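Side-chain contacts in thiamin pyrophosphokinase (Saccharomyces cerevisiae, PDB 1IG0), which catalyses the transfer of pyrophosphate from ATP to thiamine, the only route to thiamine diphosphate in yeast: residues B[65-68]-B[69-73]; B[124-127]-B[128-131]; B[134-137]-B[138-142]; B[201-204]-B[205-209]. All blocks are in the same frame, centred on the assembly; numbering follows the deposited sequence.

How the interactions relate
Interactions 2 and 3 lie on helix 126-139, one at its N-terminal end beside the bound thiamine and the other where it ends, with centres about 15 Å apart. Interaction 1 is the turn after strand 64-68; Ala-68 CB rests on Cys-130 SG of interaction 2 at 3.6 Å, and Val-66 CG2 on Ile-134 CG1 of interaction 3 at 3.9 Å. On another flank of helix 126-139 stands interaction 4, where Gln-205 NE2 is probably hydrogen-bonded to Thr-128 OG1 (3.2 Å). The side chains of Asp-69 in interaction 1 and His-201 in interaction 4 lie about 8 and 6 Å from the ligand, whereas Thr-125 touches it directly.

Interaction 1. Residues B[65-68]-B[69-73]; sequences KVCA and DGAAN
The flat carbonyl group of Ala-68 receives the N-H of Ala-71 above its plane, the nitrogen 48° out of it, and the methyl CB of Ala-71 also comes close, 3.3 Å from Ala-68 O. This bond, Ala-71 N to Ala-68 O, is 2.9 Å long and nearly straight at the hydrogen (170°); it closes a type II' beta turn from Ala-68 to Ala-71. Asp-69 takes the positive phi that the turn requires. Its CG stands anti to the backbone N (chi1 -166°), which carries the flat carboxylate off the turn, where OD2 has a weak hydrogen bond to Ser-100 OG and lies close to Asp-97 OD2. Behind the turn, Cys-67 CB packs against Ala-71 CB at 4.0 Å and more loosely against Ala-72 CB at 4.5 Å. Side chains this small are consistent with the close approach of the helix start to the strand end. The segment is thus the strand-to-helix junction of an alpha/beta fold: strand 64-68 lies between strands 38-43 and 93-96, Val-66 and Ala-68 face helix 126-139, and Ala-72, in the first turn of helix 71-78, packs against Ile-94 and helix 103-111.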
ATOM      1  N   LYS B  65     -16.369   7.896  17.635  1.00 19.46           N
ATOM      2  CA  LYS B  65     -15.281   6.931  17.524  1.00 19.84           C
ATOM      3  C   LYS B  65     -15.887   5.583  17.170  1.00 19.24           C
ATOM      4  O   LYS B  65     -16.752   5.072  17.884  1.00 18.07           O
ATOM      5  CB  LYS B  65     -14.497   6.807  18.834  1.00 19.13           C
ATOM      6  CG  LYS B  65     -13.683   8.033  19.209  1.00 21.49           C
ATOM      7  CD  LYS B  65     -14.539   9.084  19.889  1.00 22.20           C
ATOM      8  CE  LYS B  65     -13.710  10.293  20.286  1.00 23.52           C
ATOM      9  NZ  LYS B  65     -14.513  11.256  21.083  1.00 24.75           N
ATOM     10  N   VAL B  66     -15.432   5.010  16.063  1.00 17.93           N
ATOM     11  CA  VAL B  66     -15.953   3.729  15.607  1.00 18.80           C
ATOM     12  C   VAL B  66     -14.856   2.687  15.442  1.00 19.57           C
ATOM     13  O   VAL B  66     -13.779   2.979  14.920  1.00 19.89           O
ATOM     14  CB  VAL B  66     -16.693   3.888  14.255  1.00 18.02           C
ATOM     15  CG1 VAL B  66     -17.156   2.532  13.742  1.00 18.81           C
ATOM     16  CG2 VAL B  66     -17.884   4.825  14.421  1.00 17.76           C
ATOM     17  N   CYS B  67     -15.141   1.472  15.898  1.00 20.59           N
ATOM     18  CA  CYS B  67     -14.208   0.360  15.788  1.00 21.48           C
ATOM     19  C   CYS B  67     -14.751  -0.648  14.785  1.00 22.16           C
ATOM     20  O   CYS B  67     -15.902  -1.077  14.888  1.00 22.28           O
ATOM     21  CB  CYS B  67     -14.020  -0.331  17.141  1.00 22.31           C
ATOM     22  SG  CYS B  67     -12.905   0.514  18.275  1.00 22.43           S
ATOM     23  N   ALA B  68     -13.926  -1.014  13.812  1.00 22.18           N
ATOM     24  CA  ALA B  68     -14.331  -1.984  12.805  1.00 23.92           C
ATOM     25  C   ALA B  68     -14.012  -3.400  13.274  1.00 25.18           C
ATOM     26  O   ALA B  68     -12.864  -3.845  13.216  1.00 26.34           O
ATOM     27  CB  ALA B  68     -13.627  -1.698  11.483  1.00 23.13           C
ATOM     28  N   ASP B  69     -15.041  -4.093  13.753  1.00 26.18           N
ATOM     29  CA  ASP B  69     -14.922  -5.467  14.229  1.00 27.88           C
ATOM     30  C   ASP B  69     -13.696  -5.715  15.107  1.00 27.68           C
ATOM     31  O   ASP B  69     -13.656  -5.287  16.258  1.00 28.19           O
ATOM     32  CB  ASP B  69     -14.908  -6.426  13.034  1.00 30.60           C
ATOM     33  CG  ASP B  69     -15.117  -7.871  13.441  1.00 32.29           C
ATOM     34  OD1 ASP B  69     -15.392  -8.122  14.634  1.00 35.18           O
ATOM     35  OD2 ASP B  69     -15.009  -8.758  12.569  1.00 34.30           O
ATOM     36  N   GLY B  70     -12.703  -6.409  14.558  1.00 27.61           N
ATOM     37  CA  GLY B  70     -11.496  -6.717  15.307  1.00 27.13           C
ATOM     38  C   GLY B  70     -10.766  -5.519  15.890  1.00 26.93           C
ATOM     39  O   GLY B  70      -9.959  -5.664  16.811  1.00 26.58           O
ATOM     40  N   ALA B  71     -11.042  -4.334  15.356  1.00 26.36           N
ATOM     41  CA  ALA B  71     -10.405  -3.115  15.838  1.00 25.56           C
ATOM     42  C   ALA B  71     -10.644  -2.930  17.333  1.00 25.66           C
ATOM     43  O   ALA B  71      -9.873  -2.252  18.014  1.00 25.64           O
ATOM     44  CB  ALA B  71     -10.939  -1.915  15.076  1.00 25.86           C
ATOM     45  N   ALA B  72     -11.720  -3.529  17.836  1.00 25.77           N
ATOM     46  CA  ALA B  72     -12.051  -3.434  19.253  1.00 26.15           C
ATOM     47  C   ALA B  72     -10.962  -4.119  20.066  1.00 26.68           C
ATOM     48  O   ALA B  72     -10.597  -3.648  21.144  1.00 25.93           O
ATOM     49  CB  ALA B  72     -13.401  -4.087  19.524  1.00 26.30           C
ATOM     50  N   ASN B  73     -10.447  -5.233  19.551  1.00 27.30           N
ATOM     51  CA  ASN B  73      -9.380  -5.958  20.234  1.00 28.10           C
ATOM     52  C   ASN B  73      -8.139  -5.075  20.235  1.00 28.21           C
ATOM     53  O   ASN B  73      -7.456  -4.938  21.250  1.00 27.70           O
ATOM     54  CB  ASN B  73      -9.050  -7.273  19.516  1.00 29.15           C
ATOM     55  CG  ASN B  73     -10.222  -8.232  19.474  1.00 29.92           C
ATOM     56  OD1 ASN B  73     -10.920  -8.421  20.469  1.00 31.28           O
ATOM     57  ND2 ASN B  73     -10.433  -8.857  18.321  1.00 31.21           N
TER

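Interaction 2. Residues B[124-127]-B[128-131]; sequences STDF and TKCV. With VIB (3-(4-amino-2-methyl-pyrimidin-5-ylmethyl)-5-(2-hydroxy-ethyl)-4-methyl-thiazol-3-ium), chain D.
Lys-129 NZ donates to Ser-124 OG at 2.8 Å, curling back from the helix to the residue before its cap. The lysine chain is extended until its last torsion, where a bend (chi4 64°) turns the ammonium group in; Thr-121 O is a second acceptor, so NZ ties the preceding loop to the helix. Thr-125 is the N-cap: its OG1 takes the N-H of Thr-128 at 3.1 Å, nearly straight at 165°. With chi1 at 61°, OG1 sits between the backbone N and the carbonyl carbon and faces the first turn. A water completes the cap, accepting from Thr-125 N and bonded to Thr-128 OG1 at 2.7 Å, so the return link from residue to residue that a capping box makes directly runs here through solvent. Thr-128 OG1 also meets Gln-205 NE2 of helix 196-212. Asp-126 OD1 stays 4.5 Å from Lys-129 NZ, too far for a salt bridge, although the opposite charges probably still attract. Farther along, Val-131 CG1 abuts the Phe-127 ring at its edge and in its plane, 3.6 Å from CE2. The capped end borders the substrate: Thr-125 CG2 lies 3.5 Å from O1 of the thiamine hydroxyethyl arm, and Ser-124 O lies 3.4 Å from its sulfur S1. The loop and N-cap leading into helix 126-139 thus form part of the wall of the thiamine pocket, to which the second subunit contributes Ser-285, whose OG is hydrogen-bonded to the ligand, and Ser-286, which packs on Thr-125: a compound site shared across the dimer.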
ATOM      1  N   SER B 124     -19.605  -7.021   1.692  1.00 22.36           N
ATOM      2  CA  SER B 124     -19.225  -5.651   1.994  1.00 21.25           C
ATOM      3  C   SER B 124     -18.119  -5.742   3.035  1.00 21.07           C
ATOM      4  O   SER B 124     -18.103  -6.660   3.854  1.00 21.80           O
ATOM      5  CB  SER B 124     -20.410  -4.858   2.555  1.00 21.76           C
ATOM      6  OG  SER B 124     -20.709  -5.250   3.881  1.00 21.48           O
ATOM      7  N   THR B 125     -17.185  -4.801   2.993  1.00 19.40           N
ATOM      8  CA  THR B 125     -16.077  -4.790   3.938  1.00 19.04           C
ATOM      9  C   THR B 125     -16.524  -4.158   5.249  1.00 19.53           C
ATOM     10  O   THR B 125     -17.578  -3.524   5.315  1.00 18.20           O
ATOM     11  CB  THR B 125     -14.901  -3.974   3.388  1.00 18.41           C
ATOM     12  OG1 THR B 125     -15.324  -2.618   3.182  1.00 17.64           O
ATOM     13  CG2 THR B 125     -14.414  -4.568   2.064  1.00 17.73           C
ATOM     14  N   ASP B 126     -15.730  -4.340   6.298  1.00 20.02           N
ATOM     15  CA  ASP B 126     -16.062  -3.743   7.579  1.00 20.36           C
ATOM     16  C   ASP B 126     -15.985  -2.231   7.413  1.00 19.62           C
ATOM     17  O   ASP B 126     -16.707  -1.486   8.073  1.00 18.61           O
ATOM     18  CB  ASP B 126     -15.085  -4.194   8.665  1.00 21.86           C
ATOM     19  CG  ASP B 126     -15.272  -5.647   9.053  1.00 22.27           C
ATOM     20  OD1 ASP B 126     -16.434  -6.088   9.178  1.00 23.30           O
ATOM     21  OD2 ASP B 126     -14.256  -6.344   9.248  1.00 27.16           O
ATOM     22  N   PHE B 127     -15.109  -1.782   6.518  1.00 19.56           N
ATOM     23  CA  PHE B 127     -14.942  -0.358   6.259  1.00 19.34           C
ATOM     24  C   PHE B 127     -16.261   0.222   5.745  1.00 18.78           C
ATOM     25  O   PHE B 127     -16.740   1.236   6.250  1.00 16.68           O
ATOM     26  CB  PHE B 127     -13.832  -0.134   5.225  1.00 21.66           C
ATOM     27  CG  PHE B 127     -13.213   1.237   5.280  1.00 22.93           C
ATOM     28  CD1 PHE B 127     -11.833   1.383   5.377  1.00 24.11           C
ATOM     29  CD2 PHE B 127     -14.005   2.381   5.242  1.00 23.44           C
ATOM     30  CE1 PHE B 127     -11.250   2.646   5.435  1.00 24.18           C
ATOM     31  CE2 PHE B 127     -13.430   3.649   5.301  1.00 23.95           C
ATOM     32  CZ  PHE B 127     -12.051   3.782   5.397  1.00 24.13           C
ATOM     33  N   THR B 128     -16.847  -0.429   4.745  1.00 17.90           N
ATOM     34  CA  THR B 128     -18.113   0.034   4.185  1.00 18.26           C
ATOM     35  C   THR B 128     -19.208  -0.016   5.244  1.00 18.00           C
ATOM     36  O   THR B 128     -20.067   0.863   5.296  1.00 18.72           O
ATOM     37  CB  THR B 128     -18.540  -0.816   2.974  1.00 18.41           C
ATOM     38  OG1 THR B 128     -17.582  -0.651   1.921  1.00 18.55           O
ATOM     39  CG2 THR B 128     -19.911  -0.382   2.471  1.00 19.65           C
ATOM     40  N   LYS B 129     -19.178  -1.043   6.086  1.00 18.32           N
ATOM     41  CA  LYS B 129     -20.166  -1.171   7.152  1.00 17.97           C
ATOM     42  C   LYS B 129     -20.034   0.025   8.098  1.00 18.18           C
ATOM     43  O   LYS B 129     -21.030   0.570   8.583  1.00 17.12           O
ATOM     44  CB  LYS B 129     -19.944  -2.472   7.931  1.00 18.78           C
ATOM     45  CG  LYS B 129     -20.240  -3.749   7.152  1.00 18.78           C
ATOM     46  CD  LYS B 129     -20.002  -4.980   8.015  1.00 20.42           C
ATOM     47  CE  LYS B 129     -20.433  -6.258   7.309  1.00 21.88           C
ATOM     48  NZ  LYS B 129     -19.644  -6.544   6.078  1.00 21.68           N
ATOM     49  N   CYS B 130     -18.794   0.434   8.346  1.00 17.20           N
ATOM     50  CA  CYS B 130     -18.519   1.556   9.232  1.00 17.92           C
ATOM     51  C   CYS B 130     -18.969   2.902   8.680  1.00 17.76           C
ATOM     52  O   CYS B 130     -19.657   3.651   9.368  1.00 17.92           O
ATOM     53  CB  CYS B 130     -17.026   1.615   9.568  1.00 18.47           C
ATOM     54  SG  CYS B 130     -16.460   0.298  10.667  1.00 20.71           S
ATOM     55  N   VAL B 131     -18.586   3.219   7.445  1.00 17.54           N
ATOM     56  CA  VAL B 131     -18.972   4.500   6.864  1.00 17.83           C
ATOM     57  C   VAL B 131     -20.486   4.620   6.695  1.00 17.09           C
ATOM     58  O   VAL B 131     -21.046   5.710   6.836  1.00 16.83           O
ATOM     59  CB  VAL B 131     -18.271   4.752   5.505  1.00 18.33           C
ATOM     60  CG1 VAL B 131     -16.772   4.934   5.724  1.00 19.18           C
ATOM     61  CG2 VAL B 131     -18.533   3.603   4.557  1.00 18.50           C
TER
HETATM   62  CM2 VIB D 701     -15.911 -10.734  -6.069  1.00 23.81           C
HETATM   63  N4A VIB D 701     -18.044 -11.353  -1.638  1.00 22.02           N
HETATM   64  CM4 VIB D 701     -15.153 -11.954   2.617  1.00 22.56           C
HETATM   65  O1  VIB D 701     -14.023  -7.421   3.994  1.00 27.47           O
HETATM   66  C7  VIB D 701     -14.127  -8.738   4.539  1.00 25.84           C
HETATM   67  C6  VIB D 701     -15.510  -9.336   4.182  1.00 24.82           C
HETATM   68  C2  VIB D 701     -15.862  -9.284   0.303  1.00 22.64           C
HETATM   69  S1  VIB D 701     -15.984  -8.059   1.601  1.00 22.51           S
HETATM   70  C5  VIB D 701     -15.622  -9.467   2.668  1.00 24.00           C
HETATM   71  C4  VIB D 701     -15.464 -10.614   1.960  1.00 22.69           C
HETATM   72  N3  VIB D 701     -15.607 -10.455   0.693  1.00 22.37           N
HETATM   73  C7A VIB D 701     -15.478 -11.567  -0.293  1.00 22.21           C
HETATM   74  C4A VIB D 701     -16.868 -11.257  -2.408  1.00 21.90           C
HETATM   75  N3A VIB D 701     -16.967 -11.055  -3.800  1.00 22.35           N
HETATM   76  C2A VIB D 701     -15.807 -10.953  -4.585  1.00 22.66           C
HETATM   77  N1A VIB D 701     -14.546 -11.055  -3.972  1.00 21.87           N
HETATM   78  C6A VIB D 701     -14.440 -11.257  -2.581  1.00 22.03           C
HETATM   79  C5A VIB D 701     -15.599 -11.359  -1.790  1.00 21.94           C
HETATM   80  O   HOH W   1     -17.592  -2.976   0.562  1.00 21.08           O

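Interaction 3. Residues B[134-137]-B[138-142]; sequences ISLH and FNSPE
His-137 and Phe-138, neighbours in sequence, form a T-shaped pair: the imidazole turns its edge to the phenyl face, with ring planes at 86° and centroids 4.7 Å apart. The touching atom is His-137 CD2, which stands over the centre of the Phe-138 ring, 3.6 Å above its plane. A chi1 of 173° points the imidazole away from its own N-H and brings its CD2 edge over the phenyl ring, and His-137 ND1 is held by Tyr-93 OH. Ile-134 lies side by side with Phe-138, its CG2 4.1 Å from Phe-138 CD1. With a serine in place of Phe-138, the imidazole edge and the Ile-134 methyl would probably lose the aromatic surface they rest on, leaving a gap toward strand 38-43. On another side of the helix Asn-139 ND2 donates to Ser-135 OG at 3.1 Å, with the oxygen almost in the amide plane; that hydroxyl is also bonded to Tyr-215 OH. Leu-136 CD2 packs on Ser-140 CB at 3.9 Å. Ser-140, whose OG caps Phe-143 N, hands helix 126-139 over to helix 141-148. Phe-138 touches strands 38-43 and 64-68, while Leu-136 and Ser-140 meet Met-172 of helix 164-175.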
ATOM      1  N   ILE B 134     -21.610   5.392  10.140  1.00 17.17           N
ATOM      2  CA  ILE B 134     -21.239   6.757  10.487  1.00 17.34           C
ATOM      3  C   ILE B 134     -22.200   7.775   9.880  1.00 17.78           C
ATOM      4  O   ILE B 134     -22.637   8.704  10.559  1.00 17.02           O
ATOM      5  CB  ILE B 134     -19.797   7.064  10.027  1.00 17.70           C
ATOM      6  CG1 ILE B 134     -18.816   6.222  10.848  1.00 18.68           C
ATOM      7  CG2 ILE B 134     -19.497   8.550  10.185  1.00 17.55           C
ATOM      8  CD1 ILE B 134     -17.392   6.250  10.338  1.00 18.54           C
ATOM      9  N   SER B 135     -22.538   7.597   8.605  1.00 17.89           N
ATOM     10  CA  SER B 135     -23.454   8.517   7.944  1.00 17.93           C
ATOM     11  C   SER B 135     -24.834   8.452   8.598  1.00 18.24           C
ATOM     12  O   SER B 135     -25.469   9.483   8.831  1.00 18.13           O
ATOM     13  CB  SER B 135     -23.572   8.186   6.456  1.00 17.83           C
ATOM     14  OG  SER B 135     -24.306   9.195   5.780  1.00 18.51           O
ATOM     15  N   LEU B 136     -25.301   7.242   8.889  1.00 17.31           N
ATOM     16  CA  LEU B 136     -26.599   7.070   9.533  1.00 18.16           C
ATOM     17  C   LEU B 136     -26.604   7.771  10.889  1.00 17.74           C
ATOM     18  O   LEU B 136     -27.560   8.463  11.242  1.00 16.87           O
ATOM     19  CB  LEU B 136     -26.904   5.580   9.719  1.00 18.90           C
ATOM     20  CG  LEU B 136     -27.367   4.806   8.481  1.00 19.58           C
ATOM     21  CD1 LEU B 136     -27.426   3.316   8.798  1.00 19.28           C
ATOM     22  CD2 LEU B 136     -28.735   5.325   8.038  1.00 19.71           C
ATOM     23  N   HIS B 137     -25.527   7.590  11.644  1.00 17.81           N
ATOM     24  CA  HIS B 137     -25.407   8.205  12.961  1.00 18.64           C
ATOM     25  C   HIS B 137     -25.617   9.716  12.911  1.00 19.05           C
ATOM     26  O   HIS B 137     -26.362  10.277  13.715  1.00 19.58           O
ATOM     27  CB  HIS B 137     -24.025   7.924  13.557  1.00 18.29           C
ATOM     28  CG  HIS B 137     -23.763   8.659  14.835  1.00 19.58           C
ATOM     29  ND1 HIS B 137     -24.187   8.196  16.061  1.00 20.44           N
ATOM     30  CD2 HIS B 137     -23.161   9.850  15.069  1.00 19.94           C
ATOM     31  CE1 HIS B 137     -23.861   9.072  16.996  1.00 21.42           C
ATOM     32  NE2 HIS B 137     -23.239  10.084  16.420  1.00 21.98           N
ATOM     33  N   PHE B 138     -24.952  10.371  11.966  1.00 18.48           N
ATOM     34  CA  PHE B 138     -25.047  11.819  11.837  1.00 18.84           C
ATOM     35  C   PHE B 138     -26.195  12.350  10.987  1.00 18.74           C
ATOM     36  O   PHE B 138     -26.688  13.449  11.236  1.00 18.71           O
ATOM     37  CB  PHE B 138     -23.738  12.384  11.270  1.00 18.52           C
ATOM     38  CG  PHE B 138     -22.599  12.383  12.246  1.00 19.54           C
ATOM     39  CD1 PHE B 138     -21.454  11.632  11.998  1.00 19.72           C
ATOM     40  CD2 PHE B 138     -22.666  13.139  13.412  1.00 18.94           C
ATOM     41  CE1 PHE B 138     -20.391  11.635  12.898  1.00 21.60           C
ATOM     42  CE2 PHE B 138     -21.610  13.150  14.318  1.00 21.04           C
ATOM     43  CZ  PHE B 138     -20.469  12.397  14.061  1.00 20.96           C
ATOM     44  N   ASN B 139     -26.632  11.580   9.996  1.00 18.91           N
ATOM     45  CA  ASN B 139     -27.673  12.071   9.102  1.00 18.83           C
ATOM     46  C   ASN B 139     -29.061  11.442   9.154  1.00 18.64           C
ATOM     47  O   ASN B 139     -29.956  11.869   8.423  1.00 17.75           O
ATOM     48  CB  ASN B 139     -27.142  12.033   7.666  1.00 19.23           C
ATOM     49  CG  ASN B 139     -25.780  12.698   7.537  1.00 20.73           C
ATOM     50  OD1 ASN B 139     -25.588  13.827   7.986  1.00 20.09           O
ATOM     51  ND2 ASN B 139     -24.830  12.002   6.917  1.00 19.43           N
ATOM     52  N   SER B 140     -29.253  10.440  10.005  1.00 19.04           N
ATOM     53  CA  SER B 140     -30.560   9.806  10.116  1.00 19.13           C
ATOM     54  C   SER B 140     -31.089   9.847  11.547  1.00 19.74           C
ATOM     55  O   SER B 140     -30.762   8.985  12.362  1.00 19.29           O
ATOM     56  CB  SER B 140     -30.498   8.352   9.645  1.00 20.22           C
ATOM     57  OG  SER B 140     -31.737   7.699   9.874  1.00 20.77           O
ATOM     58  N   PRO B 141     -31.910  10.860  11.872  1.00 19.59           N
ATOM     59  CA  PRO B 141     -32.461  10.964  13.226  1.00 20.20           C
ATOM     60  C   PRO B 141     -33.248   9.707  13.603  1.00 20.62           C
ATOM     61  O   PRO B 141     -33.324   9.333  14.775  1.00 20.99           O
ATOM     62  CB  PRO B 141     -33.353  12.200  13.134  1.00 19.29           C
ATOM     63  CG  PRO B 141     -32.640  13.047  12.135  1.00 19.83           C
ATOM     64  CD  PRO B 141     -32.284  12.036  11.068  1.00 20.15           C
ATOM     65  N   GLU B 142     -33.833   9.057  12.603  1.00 21.30           N
ATOM     66  CA  GLU B 142     -34.606   7.844  12.839  1.00 23.56           C
ATOM     67  C   GLU B 142     -33.699   6.699  13.265  1.00 23.56           C
ATOM     68  O   GLU B 142     -34.078   5.878  14.100  1.00 22.61           O
ATOM     69  CB  GLU B 142     -35.388   7.455  11.584  1.00 27.25           C
ATOM     70  CG  GLU B 142     -36.179   6.168  11.728  1.00 33.14           C
ATOM     71  CD  GLU B 142     -37.335   6.089  10.757  1.00 37.06           C
ATOM     72  OE1 GLU B 142     -37.419   5.093  10.009  1.00 40.06           O
ATOM     73  OE2 GLU B 142     -38.163   7.026  10.748  1.00 39.80           O
TER

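Interaction 4. Residues B[201-204]-B[205-209]; sequences HSIT and QLYTL
Side chains and backbone meet here along successive turns of helix 196-212, the crossover helix of a beta-alpha-beta unit, where the carbonyl oxygen of His-201 is gripped twice. Gln-205 N makes the helical bond to His-201 O at 3.2 Å, nearly along the C=O axis, and Thr-204 OG1 donates to the same oxygen at 2.5 Å, in the carbonyl plane on a lone pair. A chi1 of 68° folds that hydroxyl back onto the helix. The water bridging the next turn donates to Thr-204 OG1 at 2.8 Å and is bonded to Thr-208 OG1 at 2.9 Å. A valine in place of Thr-204 would probably leave this water without one of its mates and His-201 O with one grip fewer. His-201 and Gln-205 cross with ring and amide planes 72° apart, His-201 CE1 lying 3.5 Å from Gln-205 NE2. On another flank Ile-203 and Tyr-207 run side by side, with Ile-203 CG2 4.0 Å from Tyr-207 CE1. His-201 and Gln-205 thus turn to helix 126-139, Leu-206 packs on strands 216-221 and 304-310, and Thr-204 and Tyr-207 meet Val-279 of the second subunit.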
ATOM      1  N   HIS B 201      -8.186  -1.727  -0.629  1.00 19.66           N
ATOM      2  CA  HIS B 201      -9.582  -1.395  -0.382  1.00 19.08           C
ATOM      3  C   HIS B 201      -9.661  -0.029   0.285  1.00 18.39           C
ATOM      4  O   HIS B 201     -10.522   0.783  -0.047  1.00 17.94           O
ATOM      5  CB  HIS B 201     -10.263  -2.415   0.525  1.00 20.92           C
ATOM      6  CG  HIS B 201     -11.669  -2.039   0.875  1.00 20.39           C
ATOM      7  ND1 HIS B 201     -12.685  -2.020  -0.057  1.00 20.91           N
ATOM      8  CD2 HIS B 201     -12.213  -1.598   2.034  1.00 21.32           C
ATOM      9  CE1 HIS B 201     -13.794  -1.581   0.513  1.00 21.86           C
ATOM     10  NE2 HIS B 201     -13.535  -1.318   1.780  1.00 21.18           N
ATOM     11  N   SER B 202      -8.767   0.217   1.237  1.00 17.91           N
ATOM     12  CA  SER B 202      -8.749   1.500   1.928  1.00 18.08           C
ATOM     13  C   SER B 202      -8.614   2.626   0.911  1.00 17.80           C
ATOM     14  O   SER B 202      -9.216   3.691   1.064  1.00 18.22           O
ATOM     15  CB  SER B 202      -7.592   1.558   2.926  1.00 18.34           C
ATOM     16  OG  SER B 202      -7.850   0.727   4.046  1.00 19.94           O
ATOM     17  N   ILE B 203      -7.830   2.388  -0.135  1.00 16.79           N
ATOM     18  CA  ILE B 203      -7.641   3.400  -1.165  1.00 16.49           C
ATOM     19  C   ILE B 203      -8.911   3.603  -1.987  1.00 16.06           C
ATOM     20  O   ILE B 203      -9.234   4.729  -2.358  1.00 15.49           O
ATOM     21  CB  ILE B 203      -6.473   3.037  -2.110  1.00 16.27           C
ATOM     22  CG1 ILE B 203      -5.157   3.022  -1.325  1.00 17.15           C
ATOM     23  CG2 ILE B 203      -6.396   4.041  -3.254  1.00 17.63           C
ATOM     24  CD1 ILE B 203      -4.856   4.316  -0.598  1.00 17.64           C
ATOM     25  N   THR B 204      -9.634   2.523  -2.271  1.00 17.00           N
ATOM     26  CA  THR B 204     -10.869   2.645  -3.043  1.00 17.10           C
ATOM     27  C   THR B 204     -11.862   3.561  -2.326  1.00 17.60           C
ATOM     28  O   THR B 204     -12.605   4.305  -2.968  1.00 16.88           O
ATOM     29  CB  THR B 204     -11.555   1.276  -3.278  1.00 18.53           C
ATOM     30  OG1 THR B 204     -12.048   0.754  -2.035  1.00 18.32           O
ATOM     31  CG2 THR B 204     -10.576   0.293  -3.888  1.00 17.29           C
ATOM     32  N   GLN B 205     -11.873   3.500  -0.997  1.00 17.74           N
ATOM     33  CA  GLN B 205     -12.777   4.323  -0.197  1.00 18.37           C
ATOM     34  C   GLN B 205     -12.596   5.811  -0.487  1.00 18.78           C
ATOM     35  O   GLN B 205     -13.567   6.566  -0.521  1.00 19.01           O
ATOM     36  CB  GLN B 205     -12.552   4.064   1.295  1.00 19.93           C
ATOM     37  CG  GLN B 205     -13.055   2.715   1.806  1.00 19.54           C
ATOM     38  CD  GLN B 205     -14.574   2.615   1.830  1.00 21.98           C
ATOM     39  OE1 GLN B 205     -15.274   3.623   1.925  1.00 20.73           O
ATOM     40  NE2 GLN B 205     -15.089   1.389   1.769  1.00 20.69           N
ATOM     41  N   LEU B 206     -11.352   6.236  -0.683  1.00 18.85           N
ATOM     42  CA  LEU B 206     -11.080   7.639  -0.980  1.00 19.51           C
ATOM     43  C   LEU B 206     -11.809   8.051  -2.257  1.00 20.43           C
ATOM     44  O   LEU B 206     -12.390   9.136  -2.334  1.00 20.01           O
ATOM     45  CB  LEU B 206      -9.573   7.870  -1.142  1.00 19.78           C
ATOM     46  CG  LEU B 206      -8.744   7.791   0.144  1.00 19.26           C
ATOM     47  CD1 LEU B 206      -7.262   7.786  -0.187  1.00 19.85           C
ATOM     48  CD2 LEU B 206      -9.092   8.964   1.048  1.00 18.79           C
ATOM     49  N   TYR B 207     -11.779   7.173  -3.256  1.00 20.01           N
ATOM     50  CA  TYR B 207     -12.439   7.439  -4.530  1.00 20.19           C
ATOM     51  C   TYR B 207     -13.959   7.299  -4.454  1.00 20.15           C
ATOM     52  O   TYR B 207     -14.691   8.185  -4.896  1.00 19.84           O
ATOM     53  CB  TYR B 207     -11.914   6.501  -5.621  1.00 20.68           C
ATOM     54  CG  TYR B 207     -10.499   6.781  -6.086  1.00 21.40           C
ATOM     55  CD1 TYR B 207      -9.435   5.991  -5.658  1.00 22.30           C
ATOM     56  CD2 TYR B 207     -10.230   7.823  -6.977  1.00 22.79           C
ATOM     57  CE1 TYR B 207      -8.134   6.224  -6.108  1.00 23.23           C
ATOM     58  CE2 TYR B 207      -8.932   8.067  -7.434  1.00 22.66           C
ATOM     59  CZ  TYR B 207      -7.889   7.262  -6.997  1.00 23.50           C
ATOM     60  OH  TYR B 207      -6.610   7.489  -7.458  1.00 23.25           O
ATOM     61  N   THR B 208     -14.435   6.189  -3.893  1.00 20.04           N
ATOM     62  CA  THR B 208     -15.875   5.945  -3.801  1.00 21.43           C
ATOM     63  C   THR B 208     -16.639   6.933  -2.921  1.00 21.71           C
ATOM     64  O   THR B 208     -17.731   7.370  -3.286  1.00 22.74           O
ATOM     65  CB  THR B 208     -16.176   4.508  -3.315  1.00 21.27           C
ATOM     66  OG1 THR B 208     -15.586   4.295  -2.027  1.00 22.25           O
ATOM     67  CG2 THR B 208     -15.624   3.492  -4.300  1.00 21.89           C
ATOM     68  N   LEU B 209     -16.084   7.278  -1.765  1.00 21.62           N
ATOM     69  CA  LEU B 209     -16.750   8.231  -0.882  1.00 22.17           C
ATOM     70  C   LEU B 209     -16.829   9.590  -1.569  1.00 22.25           C
ATOM     71  O   LEU B 209     -17.837  10.285  -1.482  1.00 21.66           O
ATOM     72  CB  LEU B 209     -15.991   8.371   0.439  1.00 21.72           C
ATOM     73  CG  LEU B 209     -16.044   7.175   1.395  1.00 22.54           C
ATOM     74  CD1 LEU B 209     -15.201   7.465   2.628  1.00 22.61           C
ATOM     75  CD2 LEU B 209     -17.490   6.893   1.792  1.00 22.68           C
TER
HETATM   76  O   HOH W   2     -14.710   1.595  -1.667  1.00 26.61           O